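Local coordinates for ABC transporter, substrate-binding protein (Clostridium perfringens, PDB 4EDP), which probably captures a solute outside the cell and hands it to the membrane components of an ABC transporter, at residues 171-176 and 340-345; 139-144 and 175-180; 115-120 and 126-131. All coordinates share one frame; numbering follows the deposited sequence.

Interaction 1. Residues 171-176 and 340-345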
loop_
_atom_site.group_PDB
_atom_site.type_symbol
_atom_site.label_atom_id
_atom_site.label_comp_id
_atom_site.label_asym_id
_atom_site.label_seq_id
_atom_site.Cartn_x
_atom_site.Cartn_y
_atom_site.Cartn_z
ATOM N N PRO A 171 -4.627 12.308 3.405
ATOM C CA PRO A 171 -5.382 11.098 3.645
ATOM C C PRO A 171 -5.750 10.943 5.107
ATOM O O PRO A 171 -4.954 11.291 5.999
ATOM C CB PRO A 171 -4.403 9.988 3.225
ATOM C CG PRO A 171 -3.080 10.566 3.459
ATOM C CD PRO A 171 -3.229 12.012 3.045
ATOM N N ASP A 172 -6.945 10.423 5.363
ATOM C CA ASP A 172 -7.386 10.237 6.731
ATOM C C ASP A 172 -6.605 9.099 7.378
ATOM O O ASP A 172 -6.070 8.212 6.689
ATOM C CB ASP A 172 -8.877 9.917 6.789
ATOM C CG ASP A 172 -9.411 9.963 8.200
ATOM O OD1 ASP A 172 -9.234 11.005 8.867
ATOM O OD2 ASP A 172 -9.992 8.953 8.636
ATOM N N ILE A 173 -6.539 9.131 8.700
ATOM C CA ILE A 173 -5.812 8.114 9.467
ATOM C C ILE A 173 -6.284 6.691 9.189
ATOM O O ILE A 173 -5.482 5.750 9.271
ATOM C CB ILE A 173 -5.895 8.410 10.983
ATOM C CG1 ILE A 173 -4.917 7.529 11.768
ATOM C CG2 ILE A 173 -7.340 8.271 11.487
ATOM C CD1 ILE A 173 -3.405 7.739 11.364
ATOM N N THR A 174 -7.560 6.522 8.837
ATOM C CA THR A 174 -8.133 5.197 8.572
ATOM C C THR A 174 -7.880 4.634 7.165
ATOM O O THR A 174 -8.301 3.521 6.862
ATOM C CB THR A 174 -9.677 5.211 8.806
ATOM O OG1 THR A 174 -10.296 6.151 7.917
ATOM C CG2 THR A 174 -9.995 5.593 10.239
ATOM N N THR A 175 -7.183 5.390 6.326
ATOM C CA THR A 175 -6.901 4.991 4.946
ATOM C C THR A 175 -5.523 4.367 4.865
ATOM O O THR A 175 -4.732 4.447 5.809
ATOM C CB THR A 175 -6.897 6.201 3.988
ATOM O OG1 THR A 175 -5.784 7.049 4.299
ATOM C CG2 THR A 175 -8.225 6.991 4.078
ATOM N N THR A 176 -5.229 3.762 3.727
ATOM C CA THR A 176 -3.931 3.116 3.528
ATOM C C THR A 176 -2.745 3.971 3.907
ATOM O O THR A 176 -1.811 3.495 4.559
ATOM C CB THR A 176 -3.770 2.714 2.063
ATOM O OG1 THR A 176 -4.850 1.849 1.722
ATOM C CG2 THR A 176 -2.421 2.007 1.831
ATOM N N ASP A 340 -4.816 2.552 17.847
ATOM C CA ASP A 340 -5.967 3.088 18.577
ATOM C C ASP A 340 -5.628 4.488 19.114
ATOM O O ASP A 340 -6.437 5.420 19.034
ATOM C CB ASP A 340 -6.422 2.159 19.710
ATOM C CG ASP A 340 -7.060 0.872 19.199
ATOM O OD1 ASP A 340 -7.411 0.784 18.001
ATOM O OD2 ASP A 340 -7.227 -0.056 20.013
ATOM N N GLN A 341 -4.425 4.631 19.639
ATOM C CA GLN A 341 -3.955 5.910 20.155
ATOM C C GLN A 341 -3.883 6.932 19.020
ATOM O O GLN A 341 -4.352 8.067 19.165
ATOM C CB GLN A 341 -2.575 5.744 20.798
ATOM C CG GLN A 341 -1.966 7.018 21.385
ATOM C CD GLN A 341 -0.622 6.755 22.077
ATOM O OE1 GLN A 341 -0.285 5.618 22.377
ATOM N NE2 GLN A 341 0.144 7.816 22.332
ATOM N N TRP A 342 -3.321 6.514 17.891
ATOM C CA TRP A 342 -3.180 7.391 16.718
ATOM C C TRP A 342 -4.517 7.870 16.185
ATOM O O TRP A 342 -4.690 9.056 15.912
ATOM C CB TRP A 342 -2.371 6.691 15.636
ATOM C CG TRP A 342 -0.891 6.727 15.881
ATOM C CD1 TRP A 342 -0.256 6.937 17.077
ATOM C CD2 TRP A 342 0.143 6.411 14.933
ATOM N NE1 TRP A 342 1.104 6.856 16.914
ATOM C CE2 TRP A 342 1.380 6.515 15.614
ATOM C CE3 TRP A 342 0.145 6.089 13.577
ATOM C CZ2 TRP A 342 2.596 6.307 14.976
ATOM C CZ3 TRP A 342 1.360 5.882 12.938
ATOM C CH2 TRP A 342 2.567 5.980 13.640
ATOM N N VAL A 343 -5.462 6.954 16.033
ATOM C CA VAL A 343 -6.795 7.317 15.580
ATOM C C VAL A 343 -7.444 8.326 16.545
ATOM O O VAL A 343 -8.011 9.321 16.114
ATOM C CB VAL A 343 -7.666 6.072 15.418
ATOM C CG1 VAL A 343 -9.105 6.462 15.180
ATOM C CG2 VAL A 343 -7.126 5.214 14.275
ATOM N N ASN A 344 -7.356 8.064 17.847
ATOM C CA ASN A 344 -7.908 8.987 18.840
ATOM C C ASN A 344 -7.277 10.372 18.706
ATOM O O ASN A 344 -7.983 11.378 18.617
ATOM C CB ASN A 344 -7.708 8.455 20.263
ATOM C CG ASN A 344 -8.624 7.295 20.594
ATOM O OD1 ASN A 344 -9.490 6.932 19.801
ATOM N ND2 ASN A 344 -8.458 6.724 21.786
ATOM N N ASN A 345 -5.952 10.416 18.683
ATOM C CA ASN A 345 -5.214 11.686 18.546
ATOM C C ASN A 345 -5.569 12.431 17.259
ATOM O O ASN A 345 -5.769 13.650 17.262
ATOM C CB ASN A 345 -3.709 11.440 18.524
ATOM C CG ASN A 345 -3.114 11.184 19.902
ATOM O OD1 ASN A 345 -3.696 11.537 20.927
ATOM N ND2 ASN A 345 -1.910 10.607 19.920
#
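I173, in the loop between strand 168-171 and helix 178-189, packs against V343 and W342 of the C-terminal helix 332-350, a contact that ties a type I beta turn (D172 to T175) to the last helix of this solute-binding protein. The closer part is a contact of apolar side chains. With CG1 anti to its backbone N (chi1 -169°), I173 straddles one methyl of the valine: its CG1 and its CG2 each lie 4.1 Å from V343 CG2. The tip goes on toward the indole, where I173 CD1 meets W342 CE3 obliquely at 4.5 Å. M339 and W346 of the same helix and V182 of helix 178-189 also touch I173 and help bury it. The indole is held on its own account, its NE1 bonded to N197 O and its ring edge-to-face with F202. Toward solvent the contact slackens: the side chain of exposed T174 gets no nearer than 5.0 Å to residues 340-345, and no hydrogen bond crosses between the two segments. Polar order lies instead largely within the turn. D172 OD2 accepts T174 OG1 at 2.9 Å on its anti lone pair, and weakly the amide of T174. D172 OD1 has weak bonds outside the turn, to W346 NE1 of the same C-terminal helix and to T215 OG1. The carbonyl of D172 is gripped twice by T175, from the backbone N at 3.1 Å and from OG1 at 2.7 Å, the hydroxyl lying in the carbonyl plane.

Interaction 2. Residues 139-144 and 175-180; sequences NSIGIV and TTNGPA
I141 meets N177 and A180 where strand 135-145, part of the mixed sheet of this bacterial solute-binding fold, passes the N-terminus of helix 178-189. From CB, which points toward the helix start, the isoleucine sends out two branches with different partners. The shorter, CG2, settles over the face of the N177 carboxamide: I141 CG2 is 3.3 Å from N177 CG and 3.4 Å from both N177 OD1 and N177 ND2. So even a spacing to all three atoms puts the methyl above the middle of the flat group, and closely so. The base of the asparagine is more distant, N177 CB being 4.0 Å from I141 CG2. Although N177 occupies the N-cap position, its side chain makes no capping bond and lies flat against the strand residue instead. N177 sits in a type I turn from T175 to G178, closed by G178 N to T175 O at 3.1 Å. V235 of strand 233-237 also packs on I141, and N263 of strand 262-269 touches N177. On the far side of the strand, the neighbouring S140 has its CB directed away from the helix, and its OG is hydrogen-bonded to T319 OG1. The longer branch of I141 begins at CG1, wedged between the backbone N and the carbonyl carbon (chi1 53°), and runs on extended (chi2 176°). One residue thus spans the helix start from the N-cap to the first turn. CG1 itself serves as a spacer; its terminal methyl makes the last contact, I141 CD1 reaching A180 CB at 4.0 Å.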
loop_
_atom_site.group_PDB
_atom_site.type_symbol
_atom_site.label_atom_id
_atom_site.label_comp_id
_atom_site.label_asym_id
_atom_site.label_seq_id
_atom_site.Cartn_x
_atom_site.Cartn_y
_atom_site.Cartn_z
ATOM N N ASN A 139 2.807 0.114 -3.696
ATOM C CA ASN A 139 2.219 1.383 -4.095
ATOM C C ASN A 139 3.015 2.484 -3.381
ATOM O O ASN A 139 3.710 2.212 -2.381
ATOM C CB ASN A 139 0.773 1.517 -3.634
ATOM C CG ASN A 139 -0.113 0.401 -4.136
ATOM O OD1 ASN A 139 -0.175 0.129 -5.335
ATOM N ND2 ASN A 139 -0.844 -0.215 -3.226
ATOM N N SER A 140 2.896 3.715 -3.862
ATOM C CA SER A 140 3.596 4.858 -3.213
ATOM C C SER A 140 2.715 6.086 -3.218
ATOM O O SER A 140 1.628 6.085 -3.800
ATOM C CB SER A 140 4.929 5.196 -3.885
ATOM O OG SER A 140 4.787 5.709 -5.214
ATOM N N ILE A 141 3.197 7.132 -2.560
ATOM C CA ILE A 141 2.513 8.411 -2.515
ATOM C C ILE A 141 3.428 9.500 -3.049
ATOM O O ILE A 141 4.607 9.273 -3.299
ATOM C CB ILE A 141 2.047 8.784 -1.092
ATOM C CG1 ILE A 141 3.215 8.713 -0.100
ATOM C CG2 ILE A 141 0.876 7.853 -0.646
ATOM C CD1 ILE A 141 2.852 9.158 1.292
ATOM N N GLY A 142 2.852 10.671 -3.252
ATOM C CA GLY A 142 3.586 11.833 -3.697
ATOM C C GLY A 142 2.747 13.025 -3.332
ATOM O O GLY A 142 1.666 12.883 -2.714
ATOM N N ILE A 143 3.254 14.209 -3.661
ATOM C CA ILE A 143 2.485 15.432 -3.454
ATOM C C ILE A 143 1.979 15.837 -4.847
ATOM O O ILE A 143 2.752 16.237 -5.731
ATOM C CB ILE A 143 3.309 16.586 -2.877
ATOM C CG1 ILE A 143 4.010 16.166 -1.573
ATOM C CG2 ILE A 143 2.379 17.800 -2.642
ATOM C CD1 ILE A 143 4.966 17.232 -1.009
ATOM N N VAL A 144 0.684 15.693 -5.063
ATOM C CA VAL A 144 0.075 16.092 -6.322
ATOM C C VAL A 144 -0.140 17.578 -6.189
ATOM O O VAL A 144 -0.786 18.033 -5.232
ATOM C CB VAL A 144 -1.241 15.348 -6.569
ATOM C CG1 VAL A 144 -1.891 15.809 -7.924
ATOM C CG2 VAL A 144 -0.970 13.857 -6.548
ATOM N N THR A 175 -7.183 5.390 6.326
ATOM C CA THR A 175 -6.901 4.991 4.946
ATOM C C THR A 175 -5.523 4.367 4.865
ATOM O O THR A 175 -4.732 4.447 5.809
ATOM C CB THR A 175 -6.897 6.201 3.988
ATOM O OG1 THR A 175 -5.784 7.049 4.299
ATOM C CG2 THR A 175 -8.225 6.991 4.078
ATOM N N THR A 176 -5.229 3.762 3.727
ATOM C CA THR A 176 -3.931 3.116 3.528
ATOM C C THR A 176 -2.745 3.971 3.907
ATOM O O THR A 176 -1.811 3.495 4.559
ATOM C CB THR A 176 -3.770 2.714 2.063
ATOM O OG1 THR A 176 -4.850 1.849 1.722
ATOM C CG2 THR A 176 -2.421 2.007 1.831
ATOM N N ASN A 177 -2.803 5.242 3.537
ATOM C CA ASN A 177 -1.703 6.176 3.769
ATOM C C ASN A 177 -1.778 7.050 4.990
ATOM O O ASN A 177 -0.981 7.974 5.149
ATOM C CB ASN A 177 -1.483 6.965 2.484
ATOM C CG ASN A 177 -1.008 6.061 1.376
ATOM O OD1 ASN A 177 0.025 5.417 1.518
ATOM N ND2 ASN A 177 -1.786 5.940 0.312
ATOM N N GLY A 178 -2.686 6.715 5.904
ATOM C CA GLY A 178 -2.795 7.458 7.162
ATOM C C GLY A 178 -1.520 7.368 7.986
ATOM O O GLY A 178 -0.995 8.385 8.434
ATOM N N PRO A 179 -1.004 6.148 8.195
ATOM C CA PRO A 179 0.243 6.004 8.950
ATOM C C PRO A 179 1.392 6.785 8.330
ATOM O O PRO A 179 2.170 7.413 9.044
ATOM C CB PRO A 179 0.493 4.496 8.916
ATOM C CG PRO A 179 -0.896 3.924 8.924
ATOM C CD PRO A 179 -1.707 4.856 8.058
ATOM N N ALA A 180 1.499 6.756 7.004
ATOM C CA ALA A 180 2.532 7.513 6.318
ATOM C C ALA A 180 2.421 9.004 6.641
ATOM O O ALA A 180 3.434 9.664 6.850
ATOM C CB ALA A 180 2.457 7.286 4.781
#

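Interaction 3. Residues 115-120 and 126-131; sequences PNASEM and STVEAG
M120 lays its thioether over V128, with M120 SD 3.6 Å from V128 CG2. A bend at chi3 (71°) turns the terminal methyl toward T127, where M120 CE lies 3.7 Å from T127 OG1 and 3.8 Å from V128 CG2; the side chains of M120 and T127 cross at about a right angle. That hydroxyl is already engaged by A124 O and A135 N, so the methyl packs on a polar atom whose bonding is met by the chain around it. A117 adds a looser touch, its CB 4.3 Å from V128 CG2, leaving this one valine methyl as the focus of the hydrophobic contact. The sulfur-bearing segment is a 3-10 turn: P115 O takes both the backbone N and the OG of S118, each at 3.0 Å, and M120 follows at its end. No hydrogen bond joins 115-120 to 126-131, though S118 O accepts from K125 NZ at the start of helix 125-130. Y111 packs on both A117 and V128, F264 of strand 262-269 backs T127, the backbone N of N116 is hydrogen-bonded to N284 OD1 of helix 276-286, and G131, just past helix 125-130, pairs its backbone with L109.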
loop_
_atom_site.group_PDB
_atom_site.type_symbol
_atom_site.label_atom_id
_atom_site.label_comp_id
_atom_site.label_asym_id
_atom_site.label_seq_id
_atom_site.Cartn_x
_atom_site.Cartn_y
_atom_site.Cartn_z
ATOM N N PRO A 115 12.191 -19.480 -3.985
ATOM C CA PRO A 115 13.423 -18.910 -4.533
ATOM C C PRO A 115 13.250 -17.573 -5.236
ATOM O O PRO A 115 14.173 -16.752 -5.207
ATOM C CB PRO A 115 13.919 -19.993 -5.497
ATOM C CG PRO A 115 12.690 -20.786 -5.824
ATOM C CD PRO A 115 11.891 -20.795 -4.574
ATOM N N ASN A 116 12.060 -17.315 -5.787
ATOM C CA ASN A 116 11.810 -16.045 -6.479
ATOM C C ASN A 116 11.856 -14.835 -5.569
ATOM O O ASN A 116 11.990 -13.716 -6.043
ATOM C CB ASN A 116 10.512 -16.091 -7.300
ATOM C CG ASN A 116 10.671 -16.933 -8.565
ATOM O OD1 ASN A 116 11.789 -17.036 -9.095
ATOM N ND2 ASN A 116 9.569 -17.523 -9.066
ATOM N N ALA A 117 11.738 -15.057 -4.263
ATOM C CA ALA A 117 11.877 -13.968 -3.298
ATOM C C ALA A 117 13.265 -13.312 -3.413
ATOM O O ALA A 117 13.437 -12.147 -3.001
ATOM C CB ALA A 117 11.626 -14.461 -1.870
ATOM N N SER A 118 14.241 -14.024 -3.978
ATOM C CA SER A 118 15.591 -13.466 -4.162
ATOM C C SER A 118 15.576 -12.307 -5.151
ATOM O O SER A 118 16.488 -11.469 -5.148
ATOM C CB SER A 118 16.596 -14.523 -4.640
ATOM O OG SER A 118 16.381 -14.909 -6.004
ATOM N N GLU A 119 14.540 -12.244 -5.978
ATOM C CA GLU A 119 14.442 -11.203 -6.999
ATOM C C GLU A 119 13.683 -9.948 -6.548
ATOM O O GLU A 119 13.574 -8.987 -7.298
ATOM C CB GLU A 119 13.833 -11.811 -8.277
ATOM C CG GLU A 119 14.721 -12.891 -8.875
ATOM C CD GLU A 119 14.127 -13.619 -10.076
ATOM O OE1 GLU A 119 13.054 -13.250 -10.602
ATOM O OE2 GLU A 119 14.759 -14.600 -10.492
ATOM N N MET A 120 13.200 -9.935 -5.312
ATOM C CA MET A 120 12.468 -8.794 -4.785
ATOM C C MET A 120 13.399 -7.601 -4.617
ATOM O O MET A 120 14.598 -7.774 -4.358
ATOM C CB MET A 120 11.809 -9.164 -3.446
ATOM C CG MET A 120 10.623 -10.152 -3.630
ATOM S SD MET A 120 9.973 -10.914 -2.123
ATOM C CE MET A 120 9.161 -9.504 -1.339
ATOM N N SER A 126 11.935 -6.150 2.941
ATOM C CA SER A 126 11.609 -5.936 4.352
ATOM C C SER A 126 10.503 -6.933 4.807
ATOM O O SER A 126 10.479 -7.354 5.965
ATOM C CB SER A 126 11.162 -4.489 4.578
ATOM O OG SER A 126 9.969 -4.205 3.867
ATOM N N THR A 127 9.580 -7.313 3.917
ATOM C CA THR A 127 8.545 -8.268 4.291
ATOM C C THR A 127 9.125 -9.679 4.428
ATOM O O THR A 127 8.636 -10.465 5.211
ATOM C CB THR A 127 7.349 -8.249 3.301
ATOM O OG1 THR A 127 7.784 -8.634 2.003
ATOM C CG2 THR A 127 6.766 -6.839 3.230
ATOM N N VAL A 128 10.132 -10.010 3.624
ATOM C CA VAL A 128 10.795 -11.319 3.728
ATOM C C VAL A 128 11.521 -11.410 5.093
ATOM O O VAL A 128 11.443 -12.426 5.806
ATOM C CB VAL A 128 11.789 -11.520 2.581
ATOM C CG1 VAL A 128 12.534 -12.847 2.747
ATOM C CG2 VAL A 128 11.072 -11.474 1.225
ATOM N N GLU A 129 12.215 -10.337 5.453
ATOM C CA GLU A 129 12.939 -10.283 6.709
ATOM C C GLU A 129 11.972 -10.429 7.893
ATOM O O GLU A 129 12.342 -10.982 8.937
ATOM C CB GLU A 129 13.757 -8.979 6.796
ATOM C CG GLU A 129 14.511 -8.823 8.106
ATOM C CD GLU A 129 15.382 -7.580 8.177
ATOM O OE1 GLU A 129 15.764 -7.023 7.123
ATOM O OE2 GLU A 129 15.695 -7.165 9.311
ATOM N N ALA A 130 10.742 -9.938 7.736
ATOM C CA ALA A 130 9.718 -10.037 8.788
ATOM C C ALA A 130 9.352 -11.496 9.032
ATOM O O ALA A 130 8.960 -11.870 10.146
ATOM C CB ALA A 130 8.496 -9.180 8.484
ATOM N N GLY A 131 9.486 -12.317 7.994
ATOM C CA GLY A 131 9.332 -13.758 8.128
ATOM C C GLY A 131 8.026 -14.418 7.765
ATOM O O GLY A 131 7.958 -15.643 7.700
#

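In the fold
Interactions 1 and 2 are neighbours built on one loop: they share T175 and T176, their centres lie 13 Å apart, and they touch directly, I173 CD1 coming within 3.8 Å of G178 O. The loop and the first turn of helix 178-189 are packed by helix 332-350 through interaction 1 and by strand 135-145 through interaction 2. Interaction 3 stands apart, its centre 29 Å from that of interaction 1, across the centre of the chain, and 23 Å from that of interaction 2, with nearest atoms about 13 and 11 Å away. Helix 125-130 is followed in the chain by strand 135-145, which links the two regions covalently; solute-binding proteins of this kind are built of two lobes.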